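Local coordinates for protein dihydrodipicolinate synthase (Bacteroides thetaiotaomicron, PDB 4XKY) that probably makes or breaks a carbon-carbon bond to pyruvate through a Schiff base, as a tetrameric aldolase-type lyase of the DapA family, at residues A[46-51]-A[260-265]; A[52-57]-A[275-280]; A[212-217]-A[247-252]. All coordinates share one frame; numbering follows the deposited sequence.

Interaction 1: A[46-51]-A[260-265]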
ATOM      1  N   GLY A  46       7.657  21.120  11.052  1.00 28.61           N
ATOM      2  CA  GLY A  46       7.250  20.277   9.931  1.00 28.84           C
ATOM      3  C   GLY A  46       8.089  18.990   9.972  1.00 30.31           C
ATOM      4  O   GLY A  46       8.863  18.767  10.928  1.00 26.86           O
ATOM      5  N   THR A  47       7.905  18.152   8.950  1.00 32.40           N
ATOM      6  CA  THR A  47       8.707  16.926   8.696  1.00 34.21           C
ATOM      7  C   THR A  47      10.216  17.203   8.678  1.00 31.56           C
ATOM      8  O   THR A  47      10.991  16.506   9.314  1.00 29.20           O
ATOM      9  CB  THR A  47       8.326  16.282   7.340  1.00 38.19           C
ATOM     10  OG1 THR A  47       6.906  16.103   7.278  1.00 46.35           O
ATOM     11  CG2 THR A  47       8.980  14.883   7.176  1.00 40.78           C
ATOM     12  N   THR A  48      10.604  18.246   7.962  1.00 28.18           N
ATOM     13  CA  THR A  48      11.969  18.755   7.957  1.00 29.43           C
ATOM     14  C   THR A  48      12.529  19.121   9.353  1.00 28.41           C
ATOM     15  O   THR A  48      13.753  18.992   9.590  1.00 27.04           O
ATOM     16  CB  THR A  48      12.058  19.959   7.006  1.00 28.84           C
ATOM     17  OG1 THR A  48      11.728  19.516   5.686  1.00 30.09           O
ATOM     18  CG2 THR A  48      13.426  20.508   6.975  1.00 30.18           C
ATOM     19  N   GLY A  49      11.624  19.538  10.244  1.00 26.76           N
ATOM     20  CA  GLY A  49      11.922  19.860  11.656  1.00 26.45           C
ATOM     21  C   GLY A  49      11.895  18.664  12.594  1.00 27.02           C
ATOM     22  O   GLY A  49      12.002  18.836  13.811  1.00 25.54           O
ATOM     23  N   GLU A  50      11.725  17.458  12.037  1.00 27.86           N
ATOM     24  CA  GLU A  50      11.754  16.199  12.826  1.00 27.94           C
ATOM     25  C   GLU A  50      10.688  16.163  13.962  1.00 28.36           C
ATOM     26  O   GLU A  50      10.936  15.588  15.023  1.00 26.72           O
ATOM     27  CB  GLU A  50      13.165  16.002  13.458  1.00 27.98           C
ATOM     28  CG  GLU A  50      14.276  15.602  12.505  1.00 29.11           C
ATOM     29  CD  GLU A  50      15.674  15.740  13.116  1.00 31.78           C
ATOM     30  OE1 GLU A  50      16.224  14.768  13.700  1.00 30.88           O
ATOM     31  OE2 GLU A  50      16.226  16.848  12.993  1.00 30.30           O
ATOM     32  N   SER A  51       9.519  16.767  13.789  1.00 31.40           N
ATOM     33  CA  SER A  51       8.656  16.991  14.982  1.00 36.24           C
ATOM     34  C   SER A  51       8.259  15.686  15.698  1.00 38.31           C
ATOM     35  O   SER A  51       8.347  15.558  16.929  1.00 37.83           O
ATOM     36  CB  SER A  51       7.380  17.757  14.651  1.00 38.77           C
ATOM     37  OG  SER A  51       6.670  18.039  15.863  1.00 39.30           O
ATOM     38  N   LYS A 260      19.326  14.159   6.593  1.00 25.83           N
ATOM     39  CA  LYS A 260      20.725  14.044   6.919  1.00 26.52           C
ATOM     40  C   LYS A 260      21.591  14.933   6.044  1.00 26.24           C
ATOM     41  O   LYS A 260      22.543  15.516   6.514  1.00 25.66           O
ATOM     42  CB  LYS A 260      21.169  12.592   6.819  1.00 27.65           C
ATOM     43  CG  LYS A 260      20.638  11.774   7.965  1.00 30.30           C
ATOM     44  CD  LYS A 260      20.415  10.316   7.628  1.00 33.73           C
ATOM     45  CE  LYS A 260      21.525   9.417   8.050  1.00 38.70           C
ATOM     46  NZ  LYS A 260      20.907   8.142   8.505  1.00 42.53           N
ATOM     47  N   GLY A 261      21.272  14.979   4.757  1.00 26.44           N
ATOM     48  CA  GLY A 261      22.007  15.785   3.817  1.00 26.25           C
ATOM     49  C   GLY A 261      21.826  17.260   4.062  1.00 26.42           C
ATOM     50  O   GLY A 261      22.813  18.011   4.109  1.00 27.02           O
ATOM     51  N   LEU A 262      20.575  17.682   4.198  1.00 25.59           N
ATOM     52  CA  LEU A 262      20.273  19.069   4.537  1.00 26.52           C
ATOM     53  C   LEU A 262      21.008  19.519   5.784  1.00 26.11           C
ATOM     54  O   LEU A 262      21.686  20.520   5.790  1.00 25.24           O
ATOM     55  CB  LEU A 262      18.783  19.220   4.795  1.00 26.86           C
ATOM     56  CG  LEU A 262      18.227  20.620   4.916  1.00 26.16           C
ATOM     57  CD1 LEU A 262      18.469  21.366   3.624  1.00 25.86           C
ATOM     58  CD2 LEU A 262      16.732  20.552   5.201  1.00 26.20           C
ATOM     59  N   LYS A 263      20.889  18.751   6.854  1.00 25.41           N
ATOM     60  CA  LYS A 263      21.549  19.128   8.099  1.00 25.43           C
ATOM     61  C   LYS A 263      23.094  19.090   7.984  1.00 25.57           C
ATOM     62  O   LYS A 263      23.779  19.957   8.517  1.00 25.74           O
ATOM     63  CB  LYS A 263      21.032  18.278   9.261  1.00 24.77           C
ATOM     64  CG  LYS A 263      19.714  18.765   9.849  1.00 24.35           C
ATOM     65  CD  LYS A 263      19.532  18.183  11.243  1.00 24.33           C
ATOM     66  CE  LYS A 263      18.462  18.908  12.026  1.00 24.60           C
ATOM     67  NZ  LYS A 263      18.283  18.380  13.414  1.00 25.14           N
ATOM     68  N   CYS A 264      23.635  18.091   7.290  1.00 25.78           N
ATOM     69  CA  CYS A 264      25.068  18.042   7.038  1.00 26.02           C
ATOM     70  C   CYS A 264      25.514  19.330   6.299  1.00 26.81           C
ATOM     71  O   CYS A 264      26.469  20.028   6.713  1.00 25.58           O
ATOM     72  CB  CYS A 264      25.397  16.806   6.220  1.00 27.09           C
ATOM     73  SG  CYS A 264      27.154  16.573   6.000  1.00 28.35           S
ATOM     74  N   ALA A 265      24.782  19.665   5.236  1.00 25.96           N
ATOM     75  CA  ALA A 265      25.097  20.859   4.458  1.00 27.12           C
ATOM     76  C   ALA A 265      25.030  22.120   5.310  1.00 27.29           C
ATOM     77  O   ALA A 265      25.923  22.953   5.185  1.00 28.29           O
ATOM     78  CB  ALA A 265      24.181  21.006   3.264  1.00 27.10           C
TER
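Glu50 and Lys263 come from opposite directions to form a buried salt bridge: Lys263 NZ donates to Glu50 OE2 at 2.6 Å, and the oxygen accepts with its syn lone pair, on the side of OE1. The lysine chain is extended beyond CG, and its last carbon also comes near, Lys263 CE being 3.2 Å from Glu50 OE2. Beside this ion pair is one apolar touch, Thr48 CG2 against Leu262 CD2 at 3.8 Å, with the two side chains crossing at about a right angle. Thr48 CG2 stands opposite the backbone N across the CA-CB bond (chi1, given by OG1, is -62°), which turns the methyl to the leucine and leaves OG1 for a hydrogen bond with Tyr258 OH. The segment 46-51 is the Gly-Thr-Thr-Gly-Glu loop of the DapA family, following the second strand of the TIM barrel; Thr48 is predicted to bind pyruvate. Its partner, 260-265, belongs to helix 257-268 of the C-terminal helical part. Farther out, Lys263 NZ also hydrogen-bonds Thr14 O and Tyr275 O, so three acceptors grip the ammonium group, while Glu50 OE1 takes the backbone N-H of Ala277. Replacing Glu50 by an alanine would probably leave Lys263 without its countercharge in a buried place and Ala277 N without its acceptor. The glutamate itself sits at positive phi (58°), where the chain leaves the turn closed by Glu50 N to Thr47 O at 3.0 Å.

Interaction 2: A[52-57]-A[275-280]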
ATOM      1  N   GLN A  52       7.843  14.710  14.913  1.00 41.12           N
ATOM      2  CA  GLN A  52       7.371  13.451  15.484  1.00 46.33           C
ATOM      3  C   GLN A  52       8.425  12.771  16.363  1.00 40.99           C
ATOM      4  O   GLN A  52       8.075  12.191  17.404  1.00 40.91           O
ATOM      5  CB  GLN A  52       6.970  12.498  14.369  1.00 54.05           C
ATOM      6  CG  GLN A  52       8.144  12.116  13.477  1.00 60.87           C
ATOM      7  CD  GLN A  52       7.723  11.790  12.061  1.00 68.68           C
ATOM      8  OE1 GLN A  52       6.531  11.705  11.758  1.00 72.48           O
ATOM      9  NE2 GLN A  52       8.704  11.605  11.180  1.00 71.41           N
ATOM     10  N   SER A  53       9.701  12.867  15.966  1.00 33.41           N
ATOM     11  CA  SER A  53      10.770  12.092  16.627  1.00 30.34           C
ATOM     12  C   SER A  53      11.384  12.812  17.840  1.00 28.08           C
ATOM     13  O   SER A  53      12.153  12.237  18.605  1.00 26.51           O
ATOM     14  CB  SER A  53      11.832  11.673  15.599  1.00 30.82           C
ATOM     15  OG  SER A  53      12.720  12.748  15.338  1.00 34.14           O
ATOM     16  N   LEU A  54      10.998  14.068  18.036  1.00 27.84           N
ATOM     17  CA  LEU A  54      11.450  14.890  19.164  1.00 27.44           C
ATOM     18  C   LEU A  54      10.505  14.792  20.332  1.00 27.88           C
ATOM     19  O   LEU A  54       9.322  14.587  20.162  1.00 27.35           O
ATOM     20  CB  LEU A  54      11.541  16.352  18.742  1.00 27.58           C
ATOM     21  CG  LEU A  54      12.511  16.610  17.589  1.00 29.00           C
ATOM     22  CD1 LEU A  54      12.595  18.087  17.295  1.00 28.64           C
ATOM     23  CD2 LEU A  54      13.892  16.028  17.837  1.00 30.33           C
ATOM     24  N   SER A  55      11.047  14.941  21.530  1.00 29.68           N
ATOM     25  CA  SER A  55      10.242  14.970  22.731  1.00 31.48           C
ATOM     26  C   SER A  55       9.320  16.203  22.739  1.00 32.72           C
ATOM     27  O   SER A  55       9.551  17.190  22.035  1.00 31.73           O
ATOM     28  CB  SER A  55      11.148  15.005  23.959  1.00 32.63           C
ATOM     29  OG  SER A  55      11.692  16.309  24.132  1.00 32.21           O
ATOM     30  N   TYR A  56       8.273  16.137  23.546  1.00 34.02           N
ATOM     31  CA  TYR A  56       7.373  17.278  23.717  1.00 35.41           C
ATOM     32  C   TYR A  56       8.107  18.496  24.208  1.00 33.00           C
ATOM     33  O   TYR A  56       7.873  19.589  23.750  1.00 32.76           O
ATOM     34  CB  TYR A  56       6.301  16.952  24.750  1.00 39.93           C
ATOM     35  CG  TYR A  56       5.036  17.723  24.506  1.00 45.04           C
ATOM     36  CD1 TYR A  56       4.268  17.450  23.383  1.00 46.75           C
ATOM     37  CD2 TYR A  56       4.613  18.724  25.370  1.00 47.42           C
ATOM     38  CE1 TYR A  56       3.103  18.137  23.127  1.00 49.53           C
ATOM     39  CE2 TYR A  56       3.441  19.421  25.120  1.00 49.87           C
ATOM     40  CZ  TYR A  56       2.695  19.114  23.988  1.00 48.82           C
ATOM     41  OH  TYR A  56       1.530  19.753  23.673  1.00 50.82           O
ATOM     42  N   LYS A  57       9.000  18.308  25.166  1.00 33.05           N
ATOM     43  CA  LYS A  57       9.803  19.408  25.658  1.00 34.87           C
ATOM     44  C   LYS A  57      10.545  20.105  24.528  1.00 33.55           C
ATOM     45  O   LYS A  57      10.520  21.337  24.412  1.00 32.50           O
ATOM     46  CB  LYS A  57      10.792  18.903  26.710  1.00 40.41           C
ATOM     47  CG  LYS A  57      11.660  19.987  27.337  1.00 45.59           C
ATOM     48  CD  LYS A  57      12.834  19.362  28.081  1.00 51.44           C
ATOM     49  CE  LYS A  57      14.052  19.190  27.181  1.00 53.55           C
ATOM     50  NZ  LYS A  57      15.103  18.374  27.844  1.00 56.10           N
ATOM     51  N   TYR A 275      23.528  17.761  13.966  1.00 25.35           N
ATOM     52  CA  TYR A 275      23.081  16.599  14.769  1.00 24.64           C
ATOM     53  C   TYR A 275      21.650  16.171  14.408  1.00 23.72           C
ATOM     54  O   TYR A 275      20.765  17.026  14.274  1.00 22.61           O
ATOM     55  CB  TYR A 275      23.173  16.886  16.289  1.00 24.78           C
ATOM     56  CG  TYR A 275      23.123  15.618  17.110  1.00 25.67           C
ATOM     57  CD1 TYR A 275      24.287  14.929  17.413  1.00 26.04           C
ATOM     58  CD2 TYR A 275      21.905  15.092  17.552  1.00 25.33           C
ATOM     59  CE1 TYR A 275      24.246  13.774  18.147  1.00 27.26           C
ATOM     60  CE2 TYR A 275      21.861  13.917  18.261  1.00 25.50           C
ATOM     61  CZ  TYR A 275      23.044  13.284  18.561  1.00 26.55           C
ATOM     62  OH  TYR A 275      23.076  12.137  19.274  1.00 28.06           O
ATOM     63  N   VAL A 276      21.432  14.855  14.296  1.00 23.70           N
ATOM     64  CA  VAL A 276      20.121  14.274  13.948  1.00 24.49           C
ATOM     65  C   VAL A 276      19.619  13.386  15.102  1.00 23.79           C
ATOM     66  O   VAL A 276      20.378  12.590  15.656  1.00 23.97           O
ATOM     67  CB  VAL A 276      20.206  13.441  12.655  1.00 26.15           C
ATOM     68  CG1 VAL A 276      18.885  12.754  12.356  1.00 26.26           C
ATOM     69  CG2 VAL A 276      20.608  14.325  11.474  1.00 26.12           C
ATOM     70  N   ALA A 277      18.345  13.521  15.483  1.00 22.52           N
ATOM     71  CA  ALA A 277      17.868  12.838  16.683  1.00 23.26           C
ATOM     72  C   ALA A 277      17.680  11.358  16.401  1.00 23.34           C
ATOM     73  O   ALA A 277      17.178  10.983  15.338  1.00 22.60           O
ATOM     74  CB  ALA A 277      16.517  13.392  17.112  1.00 23.92           C
ATOM     75  N   ALA A 278      18.046  10.546  17.371  1.00 24.41           N
ATOM     76  CA  ALA A 278      17.691   9.140  17.378  1.00 25.38           C
ATOM     77  C   ALA A 278      16.185   8.976  17.100  1.00 25.93           C
ATOM     78  O   ALA A 278      15.372   9.770  17.581  1.00 25.82           O
ATOM     79  CB  ALA A 278      18.043   8.530  18.725  1.00 25.78           C
ATOM     80  N   PRO A 279      15.814   7.936  16.352  1.00 26.35           N
ATOM     81  CA  PRO A 279      16.644   6.796  15.950  1.00 26.91           C
ATOM     82  C   PRO A 279      17.618   6.989  14.779  1.00 27.92           C
ATOM     83  O   PRO A 279      18.360   6.057  14.455  1.00 27.14           O
ATOM     84  CB  PRO A 279      15.598   5.770  15.511  1.00 28.01           C
ATOM     85  CG  PRO A 279      14.482   6.607  14.949  1.00 27.17           C
ATOM     86  CD  PRO A 279      14.461   7.869  15.769  1.00 27.12           C
ATOM     87  N   PHE A 280      17.580   8.139  14.117  1.00 28.96           N
ATOM     88  CA  PHE A 280      18.513   8.421  13.030  1.00 31.19           C
ATOM     89  C   PHE A 280      19.820   8.975  13.611  1.00 32.14           C
ATOM     90  O   PHE A 280      19.876   9.293  14.803  1.00 29.66           O
ATOM     91  CB  PHE A 280      17.876   9.384  12.028  1.00 33.10           C
ATOM     92  CG  PHE A 280      16.682   8.796  11.300  1.00 36.33           C
ATOM     93  CD1 PHE A 280      16.815   7.639  10.531  1.00 38.91           C
ATOM     94  CD2 PHE A 280      15.428   9.386  11.392  1.00 37.37           C
ATOM     95  CE1 PHE A 280      15.720   7.097   9.865  1.00 41.93           C
ATOM     96  CE2 PHE A 280      14.329   8.847  10.736  1.00 37.69           C
ATOM     97  CZ  PHE A 280      14.470   7.707   9.978  1.00 40.79           C
TER
HETATM   98  O   HOH W   1      12.816   9.573  18.517  1.00 23.40           O
HETATM   99  O   HOH W   2      15.282  12.232  13.707  1.00 28.49           O
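Ser53 and the backbone around Ala277 and Ala278 are joined chiefly through two waters, since no direct hydrogen bond spans the segments. Water 1 sits between two carbonyls, 2.7 Å from Ser53 O and 2.7 Å from Ala278 O, and bridges these two oxygens, which are 4.2 Å apart. Water 2 joins a side chain to a backbone: it is 3.1 Å from Ser53 OG, from which it accepts, and 2.8 Å from Ala277 O, to which it donates. The same water lies at the edge of the Phe280 ring, in its plane.

The apolar share is small: Leu54 CD2 rests on Ala277 CB at 3.8 Å. In Leu54 the CG branch lies across from the carbonyl carbon (chi1 -60°), which places CD2 nearer the alanine than the CA-CB bond, running past the other segment, would suggest.

Capping and backbone bonds set the two loops. Ser55 is the N-cap of helix 56-70, the second helix of the barrel: its OG caps Leu58 N and also bonds Asp20 OD1. Across the gap, a cis peptide precedes Pro279, Ala278 N bonds Asp19 OD1, and Ala277 O takes a weak bond from Phe280 N.

Another subunit of the tetramer covers this place, with hydrogen bonds to Gln52 O and Tyr56 N and aromatic side chains meeting the Tyr56 and Phe280 rings. The loop ahead of helix 56-70 and the loop ahead of helix 285-298 thus meet largely through solvent at a subunit boundary. Two carbonyls this near without a donor between them would repel each other; water 1 can offer a proton to either, though it has more acceptors in reach than protons, which probably eases the repulsion.

Interaction 3: A[212-217]-A[247-252]. With ACT (acetate ion), chain E.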
ATOM      1  N   ALA A 212      15.477  25.889   1.188  1.00 29.09           N
ATOM      2  CA  ALA A 212      15.625  27.314   1.503  1.00 29.79           C
ATOM      3  C   ALA A 212      16.343  27.510   2.845  1.00 30.09           C
ATOM      4  O   ALA A 212      16.842  28.600   3.119  1.00 32.41           O
ATOM      5  CB  ALA A 212      14.284  28.038   1.477  1.00 29.02           C
ATOM      6  N   ASN A 213      16.392  26.477   3.688  1.00 29.17           N
ATOM      7  CA  ASN A 213      17.264  26.528   4.867  1.00 29.23           C
ATOM      8  C   ASN A 213      18.720  26.871   4.449  1.00 30.29           C
ATOM      9  O   ASN A 213      19.401  27.611   5.135  1.00 30.63           O
ATOM     10  CB  ASN A 213      17.248  25.206   5.649  1.00 29.20           C
ATOM     11  CG  ASN A 213      15.976  25.010   6.518  1.00 29.09           C
ATOM     12  OD1 ASN A 213      15.922  25.446   7.654  1.00 31.84           O
ATOM     13  ND2 ASN A 213      15.001  24.290   6.002  1.00 28.64           N
ATOM     14  N   MET A 214      19.192  26.309   3.335  1.00 29.58           N
ATOM     15  CA  MET A 214      20.592  26.454   2.919  1.00 29.90           C
ATOM     16  C   MET A 214      20.776  27.714   2.072  1.00 30.87           C
ATOM     17  O   MET A 214      21.702  28.479   2.317  1.00 29.03           O
ATOM     18  CB  MET A 214      21.079  25.267   2.066  1.00 29.95           C
ATOM     19  CG  MET A 214      21.055  23.882   2.716  1.00 30.36           C
ATOM     20  SD  MET A 214      21.586  22.587   1.565  1.00 32.37           S
ATOM     21  CE  MET A 214      20.173  22.391   0.487  1.00 31.10           C
ATOM     22  N   PHE A 215      19.885  27.904   1.089  1.00 30.65           N
ATOM     23  CA  PHE A 215      20.039  28.922   0.030  1.00 32.61           C
ATOM     24  C   PHE A 215      18.732  29.672  -0.163  1.00 33.63           C
ATOM     25  O   PHE A 215      18.064  29.488  -1.166  1.00 34.51           O
ATOM     26  CB  PHE A 215      20.441  28.264  -1.313  1.00 32.21           C
ATOM     27  CG  PHE A 215      21.645  27.367  -1.206  1.00 32.15           C
ATOM     28  CD1 PHE A 215      22.869  27.886  -0.814  1.00 33.00           C
ATOM     29  CD2 PHE A 215      21.550  26.013  -1.495  1.00 31.29           C
ATOM     30  CE1 PHE A 215      23.975  27.069  -0.695  1.00 32.72           C
ATOM     31  CE2 PHE A 215      22.635  25.189  -1.364  1.00 31.08           C
ATOM     32  CZ  PHE A 215      23.856  25.719  -0.970  1.00 32.40           C
ATOM     33  N   PRO A 216      18.348  30.508   0.812  1.00 34.59           N
ATOM     34  CA  PRO A 216      17.045  31.183   0.715  1.00 34.84           C
ATOM     35  C   PRO A 216      16.931  32.044  -0.540  1.00 35.47           C
ATOM     36  O   PRO A 216      15.881  32.077  -1.178  1.00 35.93           O
ATOM     37  CB  PRO A 216      16.998  32.063   1.970  1.00 34.44           C
ATOM     38  CG  PRO A 216      18.380  32.032   2.542  1.00 35.64           C
ATOM     39  CD  PRO A 216      18.998  30.749   2.106  1.00 34.57           C
ATOM     40  N   GLU A 217      18.012  32.713  -0.917  1.00 35.52           N
ATOM     41  CA  GLU A 217      17.957  33.610  -2.075  1.00 38.14           C
ATOM     42  C   GLU A 217      17.660  32.904  -3.373  1.00 35.75           C
ATOM     43  O   GLU A 217      16.954  33.443  -4.214  1.00 34.50           O
ATOM     44  CB  GLU A 217      19.256  34.403  -2.223  1.00 42.01           C
ATOM     45  CG  GLU A 217      19.408  35.376  -1.074  1.00 47.52           C
ATOM     46  CD  GLU A 217      20.666  36.214  -1.123  1.00 54.77           C
ATOM     47  OE1 GLU A 217      21.489  36.042  -2.056  1.00 60.81           O
ATOM     48  OE2 GLU A 217      20.818  37.060  -0.213  1.00 58.94           O
ATOM     49  N   THR A 247      21.876  15.816  -5.700  1.00 35.33           N
ATOM     50  CA  THR A 247      23.227  15.668  -5.126  1.00 35.03           C
ATOM     51  C   THR A 247      23.333  15.917  -3.625  1.00 33.83           C
ATOM     52  O   THR A 247      24.242  15.387  -3.004  1.00 34.58           O
ATOM     53  CB  THR A 247      24.297  16.545  -5.821  1.00 35.94           C
ATOM     54  OG1 THR A 247      24.001  17.954  -5.663  1.00 35.65           O
ATOM     55  CG2 THR A 247      24.421  16.168  -7.299  1.00 36.55           C
ATOM     56  N   ILE A 248      22.450  16.717  -3.031  1.00 31.60           N
ATOM     57  CA  ILE A 248      22.500  16.911  -1.578  1.00 29.53           C
ATOM     58  C   ILE A 248      21.585  15.950  -0.849  1.00 29.45           C
ATOM     59  O   ILE A 248      21.836  15.624   0.308  1.00 29.52           O
ATOM     60  CB  ILE A 248      22.138  18.358  -1.142  1.00 29.25           C
ATOM     61  CG1 ILE A 248      22.994  19.399  -1.840  1.00 29.23           C
ATOM     62  CG2 ILE A 248      22.279  18.553   0.378  1.00 29.21           C
ATOM     63  CD1 ILE A 248      24.471  19.322  -1.516  1.00 30.95           C
ATOM     64  N   TYR A 249      20.486  15.533  -1.475  1.00 30.04           N
ATOM     65  CA  TYR A 249      19.494  14.781  -0.747  1.00 30.08           C
ATOM     66  C   TYR A 249      19.618  13.282  -0.987  1.00 31.59           C
ATOM     67  O   TYR A 249      18.822  12.529  -0.446  1.00 33.46           O
ATOM     68  CB  TYR A 249      18.090  15.231  -1.119  1.00 30.10           C
ATOM     69  CG  TYR A 249      17.805  16.706  -0.903  1.00 30.28           C
ATOM     70  CD1 TYR A 249      18.509  17.470   0.054  1.00 29.67           C
ATOM     71  CD2 TYR A 249      16.816  17.338  -1.640  1.00 29.54           C
ATOM     72  CE1 TYR A 249      18.226  18.819   0.238  1.00 30.40           C
ATOM     73  CE2 TYR A 249      16.527  18.680  -1.459  1.00 29.87           C
ATOM     74  CZ  TYR A 249      17.231  19.418  -0.528  1.00 29.99           C
ATOM     75  OH  TYR A 249      16.925  20.741  -0.356  1.00 32.31           O
ATOM     76  N   THR A 250      20.607  12.832  -1.764  1.00 32.29           N
ATOM     77  CA  THR A 250      20.651  11.400  -2.177  1.00 32.47           C
ATOM     78  C   THR A 250      21.846  10.616  -1.626  1.00 34.07           C
ATOM     79  O   THR A 250      22.120   9.526  -2.088  1.00 34.83           O
ATOM     80  CB  THR A 250      20.690  11.278  -3.709  1.00 33.08           C
ATOM     81  OG1 THR A 250      21.785  12.069  -4.206  1.00 33.29           O
ATOM     82  CG2 THR A 250      19.371  11.773  -4.329  1.00 32.53           C
ATOM     83  N   VAL A 251      22.552  11.145  -0.638  1.00 35.47           N
ATOM     84  CA  VAL A 251      23.748  10.477  -0.134  1.00 38.14           C
ATOM     85  C   VAL A 251      23.472   9.316   0.814  1.00 40.96           C
ATOM     86  O   VAL A 251      24.199   8.330   0.819  1.00 43.49           O
ATOM     87  CB  VAL A 251      24.691  11.462   0.542  1.00 37.79           C
ATOM     88  CG1 VAL A 251      25.798  10.718   1.274  1.00 37.74           C
ATOM     89  CG2 VAL A 251      25.271  12.376  -0.528  1.00 39.45           C
ATOM     90  N   GLY A 252      22.463   9.434   1.644  1.00 42.21           N
ATOM     91  CA  GLY A 252      22.134   8.313   2.506  1.00 50.53           C
ATOM     92  C   GLY A 252      21.871   7.011   1.750  1.00 55.27           C
ATOM     93  O   GLY A 252      21.454   7.014   0.587  1.00 55.84           O
TER
HETATM   94  C   ACT E 401      21.659  31.867  -0.973  1.00 48.57           C
HETATM   95  O   ACT E 401      21.001  32.185   0.049  1.00 43.37           O
HETATM   96  OXT ACT E 401      21.098  31.447  -2.005  1.00 47.02           O
HETATM   97  CH3 ACT E 401      23.164  31.983  -1.001  1.00 52.99           C
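Acetate O takes a hydrogen bond from Glu217 N, 3.2 Å long and fairly straight at 161°, and the ion is also bonded by Leu218 N. Both donors are backbone amides in the first turn of helix 216-227, for which Phe215 is the N-cap, so the positive end of the helix probably favours the anion there. The acetate probably comes from the crystallisation liquor; its OXT is 3.3 Å from Phe215 CB, and its methyl lies at the edge of the Phe215 ring, near the ring plane. One face of that ring carries Met214 CB, 3.6 Å above the plane and offset toward the rim.

Met214 makes the contact with 247-252. Its CG is opposite the carbonyl carbon and the chain stays extended to SD, then bends at chi3 (-75°), which brings the terminal methyl to the tyrosine: Met214 CE is 3.7 Å from Tyr249 OH and 4.1 Å from Tyr249 CE1, approaching the ring obliquely. The sulfur takes the other partner, Met214 SD lying 4.3 Å from Ile248 CG2. No hydrogen bond crosses here; the tyrosine hydroxyl bonds Glu193 OE1 instead, and its ring meets that of Tyr258 edge-to-face.

The residues 212-215 follow strand 206-207, the last of the TIM barrel, and lead into the eighth barrel helix, 216-227; Asn213 ND2 holds them to Gly210 O and Pro11 O. From there Met214 reaches into the C-terminal helices, touching Leu262, Ala265 and Leu266 of helix 257-268 and Ile244 of helix 231-247, while Phe215 and Ile248 pack on Leu295 and Ala294 of helix 285-298, respectively.

Overall arrangement
Helix 257-268 connects the three contacts. Interactions 1 and 2, with centres about 11 Å apart, are tied by two probable hydrogen bonds to the 275-280 loop, Glu50 OE1 to Ala277 N and Lys263 NZ to Tyr275 O, each 3.0 Å long. Interaction 3, its centre about 10 Å from that of interaction 1, meets it by packing, Leu262 CD1 lying 3.7 Å from Met214 CE and Ala265 CB 3.5 Å from Met214 SD. Interactions 2 and 3 do not touch, their nearest atoms being about 10 Å apart. Interaction 1 lies closest to the predicted active site: the Thr48 side chain is about 7 Å from that of Lys164, the predicted Schiff-base residue.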